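Local coordinates for outer membrane associated protein (Francisella tularensis subsp. tularensis, PDB 6U83) that probably tethers the outer membrane to peptidoglycan through its OmpA-like domain, which holds D-alanine here, and may have porin activity, at residues 45-50 with 58-63. Numbering follows the deposited sequence.
Sequences GVACYT and VYLDTK
Y59 and C48 form one of two hydrogen-bonded pairs that lock these antiparallel strands, and the shorter, straighter half, Y59 N to C48 O, spans 2.7 Å with an N-H...O angle of 169°. The return bond, C48 N to Y59 O, is longer and more bent. At the next hydrogen-bonded pair, two residues along, D61 N reaches V46 O at 2.8 Å, and V46 N bonds back to D61 O. Between them, A47 and L60 make a non-hydrogen-bonded pair, where A47 CA brings a hydrogen to Y59 O at 3.1 Å.

The Y59 side chain can be followed outward. Its CB lies 4.0 Å from C48 O; the ring carbon CG stands anti to its own carbonyl carbon (chi1 -61°), a torsion that sends the ring along the neighbouring strand towards T50. CD1 then offers the ring edge to C48 O, which lies near the ring plane, and CE1 meets T50 CG2 at 3.9 Å, approached obliquely. At the tip, Y59 OH lies 4.4 Å from T50 OG1. The ring also meets that of F39, the planes at about 45°, and the Y59 side chain touches S165. On the same face, V46 CG1 touches D61 CB at 4.1 Å. K63 NZ makes a salt bridge to D61 OD2, its hydrogen bond weak at 3.3 Å, and also hydrogen-bonds to R158 O and N40 O.

The 46-52/55-63 hairpin belongs to the mixed sheet of the OmpA-like domain. Strand 161-172 pairs with the other edge of 55-63, short strand 33-34 runs parallel to 46-52, and a disulfide joins C48 to C35. Beneath the opposite face, V58 and L60 pack on F82 of helix 73-89, while T62 touches I79 of that helix.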
ATOM      1  N   GLY A  45      -8.595  -4.316   1.804  1.00 97.93           N
ATOM      2  CA  GLY A  45      -7.680  -3.234   1.472  1.00101.11           C
ATOM      3  C   GLY A  45      -7.785  -2.106   2.489  1.00108.57           C
ATOM      4  O   GLY A  45      -8.880  -1.709   2.896  1.00110.46           O
ATOM      5  N   VAL A  46      -6.628  -1.584   2.916  1.00101.36           N
ATOM      6  CA  VAL A  46      -6.623  -0.520   3.917  1.00 90.18           C
ATOM      7  C   VAL A  46      -5.516   0.483   3.639  1.00 82.67           C
ATOM      8  O   VAL A  46      -4.470   0.158   3.069  1.00 83.37           O
ATOM      9  CB  VAL A  46      -6.482  -1.065   5.357  1.00 87.30           C
ATOM     10  CG1 VAL A  46      -5.015  -1.338   5.690  1.00 75.25           C
ATOM     11  CG2 VAL A  46      -7.110  -0.085   6.350  1.00 81.15           C
ATOM     12  N   ALA A  47      -5.769   1.717   4.057  1.00 75.50           N
ATOM     13  CA  ALA A  47      -4.773   2.769   4.165  1.00 71.76           C
ATOM     14  C   ALA A  47      -4.939   3.407   5.538  1.00 72.98           C
ATOM     15  O   ALA A  47      -6.046   3.812   5.903  1.00 74.79           O
ATOM     16  CB  ALA A  47      -4.935   3.809   3.050  1.00 66.50           C
ATOM     17  N   CYS A  48      -3.857   3.475   6.309  1.00 73.82           N
ATOM     18  CA  CYS A  48      -3.932   4.031   7.653  1.00 80.89           C
ATOM     19  C   CYS A  48      -2.656   4.828   7.945  1.00 85.95           C
ATOM     20  O   CYS A  48      -1.683   4.791   7.177  1.00 83.53           O
ATOM     21  CB  CYS A  48      -4.202   2.921   8.681  1.00 76.64           C
ATOM     22  SG  CYS A  48      -2.990   1.567   8.756  1.00 80.40           S
ATOM     23  N   TYR A  49      -2.671   5.590   9.052  1.00 75.58           N
ATOM     24  CA  TYR A  49      -1.545   6.452   9.413  1.00 73.15           C
ATOM     25  C   TYR A  49      -1.034   6.142  10.815  1.00 72.22           C
ATOM     26  O   TYR A  49      -1.790   5.709  11.687  1.00 76.60           O
ATOM     27  CB  TYR A  49      -1.908   7.968   9.334  1.00 66.09           C
ATOM     28  CG  TYR A  49      -2.898   8.450  10.384  1.00 73.85           C
ATOM     29  CD1 TYR A  49      -2.491   8.745  11.677  1.00 73.67           C
ATOM     30  CD2 TYR A  49      -4.241   8.620  10.076  1.00 80.44           C
ATOM     31  CE1 TYR A  49      -3.394   9.171  12.634  1.00 83.21           C
ATOM     32  CE2 TYR A  49      -5.150   9.046  11.024  1.00 76.63           C
ATOM     33  CZ  TYR A  49      -4.721   9.321  12.297  1.00 82.81           C
ATOM     34  OH  TYR A  49      -5.614   9.748  13.250  1.00 87.05           O
ATOM     35  N   THR A  50       0.262   6.384  11.033  1.00 71.88           N
ATOM     36  CA  THR A  50       0.815   6.516  12.377  1.00 74.11           C
ATOM     37  C   THR A  50       1.513   7.860  12.492  1.00 72.79           C
ATOM     38  O   THR A  50       1.976   8.427  11.498  1.00 75.10           O
ATOM     39  CB  THR A  50       1.819   5.419  12.743  1.00 74.71           C
ATOM     40  OG1 THR A  50       3.061   5.681  12.080  1.00 89.41           O
ATOM     41  CG2 THR A  50       1.302   4.060  12.332  1.00 69.02           C
ATOM     42  N   VAL A  58       1.832   7.254   6.268  1.00 70.68           N
ATOM     43  CA  VAL A  58       0.635   6.602   5.763  1.00 72.13           C
ATOM     44  C   VAL A  58       1.049   5.290   5.123  1.00 65.76           C
ATOM     45  O   VAL A  58       2.020   5.240   4.362  1.00 67.20           O
ATOM     46  CB  VAL A  58      -0.130   7.498   4.769  1.00 70.70           C
ATOM     47  CG1 VAL A  58      -1.363   6.779   4.247  1.00 61.64           C
ATOM     48  CG2 VAL A  58      -0.549   8.791   5.437  1.00 72.25           C
ATOM     49  N   TYR A  59       0.339   4.225   5.458  1.00 64.84           N
ATOM     50  CA  TYR A  59       0.561   2.916   4.877  1.00 66.25           C
ATOM     51  C   TYR A  59      -0.593   2.555   3.958  1.00 73.64           C
ATOM     52  O   TYR A  59      -1.726   3.000   4.157  1.00 77.37           O
ATOM     53  CB  TYR A  59       0.687   1.844   5.949  1.00 67.30           C
ATOM     54  CG  TYR A  59       1.830   2.086   6.870  1.00 68.69           C
ATOM     55  CD1 TYR A  59       1.693   2.921   7.969  1.00 70.15           C
ATOM     56  CD2 TYR A  59       3.051   1.482   6.647  1.00 70.20           C
ATOM     57  CE1 TYR A  59       2.753   3.144   8.823  1.00 76.38           C
ATOM     58  CE2 TYR A  59       4.115   1.699   7.489  1.00 77.51           C
ATOM     59  CZ  TYR A  59       3.963   2.529   8.573  1.00 82.36           C
ATOM     60  OH  TYR A  59       5.033   2.740   9.409  1.00 97.32           O
ATOM     61  N   LEU A  60      -0.288   1.732   2.959  1.00 71.52           N
ATOM     62  CA  LEU A  60      -1.271   1.189   2.035  1.00 63.40           C
ATOM     63  C   LEU A  60      -1.072  -0.314   1.957  1.00 68.92           C
ATOM     64  O   LEU A  60       0.033  -0.782   1.653  1.00 69.28           O
ATOM     65  CB  LEU A  60      -1.121   1.815   0.653  1.00 61.91           C
ATOM     66  CG  LEU A  60      -1.978   1.255  -0.465  1.00 62.74           C
ATOM     67  CD1 LEU A  60      -3.294   1.972  -0.488  1.00 59.46           C
ATOM     68  CD2 LEU A  60      -1.245   1.405  -1.796  1.00 63.06           C
ATOM     69  N   ASP A  61      -2.132  -1.072   2.243  1.00 64.55           N
ATOM     70  CA  ASP A  61      -2.114  -2.526   2.102  1.00 54.71           C
ATOM     71  C   ASP A  61      -3.343  -2.902   1.282  1.00 62.84           C
ATOM     72  O   ASP A  61      -4.440  -3.058   1.823  1.00 74.72           O
ATOM     73  CB  ASP A  61      -2.079  -3.218   3.465  1.00 63.41           C
ATOM     74  CG  ASP A  61      -1.828  -4.708   3.350  1.00 81.94           C
ATOM     75  OD1 ASP A  61      -1.888  -5.224   2.225  1.00 87.47           O
ATOM     76  OD2 ASP A  61      -1.563  -5.369   4.373  1.00 95.87           O
ATOM     77  N   THR A  62      -3.150  -3.022  -0.028  1.00 64.37           N
ATOM     78  CA  THR A  62      -4.195  -3.422  -0.957  1.00 67.50           C
ATOM     79  C   THR A  62      -4.107  -4.926  -1.192  1.00 63.48           C
ATOM     80  O   THR A  62      -3.030  -5.449  -1.499  1.00 61.17           O
ATOM     81  CB  THR A  62      -4.031  -2.672  -2.281  1.00 79.30           C
ATOM     82  OG1 THR A  62      -4.281  -1.272  -2.081  1.00 83.12           O
ATOM     83  CG2 THR A  62      -4.977  -3.204  -3.323  1.00 76.64           C
ATOM     84  N   LYS A  63      -5.233  -5.615  -1.048  1.00 64.63           N
ATOM     85  CA  LYS A  63      -5.295  -7.064  -1.157  1.00 61.80           C
ATOM     86  C   LYS A  63      -5.869  -7.470  -2.506  1.00 64.27           C
ATOM     87  O   LYS A  63      -6.584  -6.703  -3.159  1.00 62.10           O
ATOM     88  CB  LYS A  63      -6.151  -7.654  -0.034  1.00 75.06           C
ATOM     89  CG  LYS A  63      -5.732  -7.205   1.348  1.00 76.48           C
ATOM     90  CD  LYS A  63      -4.737  -8.151   1.962  1.00 64.23           C
ATOM     91  CE  LYS A  63      -3.897  -7.400   2.955  1.00 62.12           C
ATOM     92  NZ  LYS A  63      -3.011  -8.304   3.707  1.00 75.31           N
TER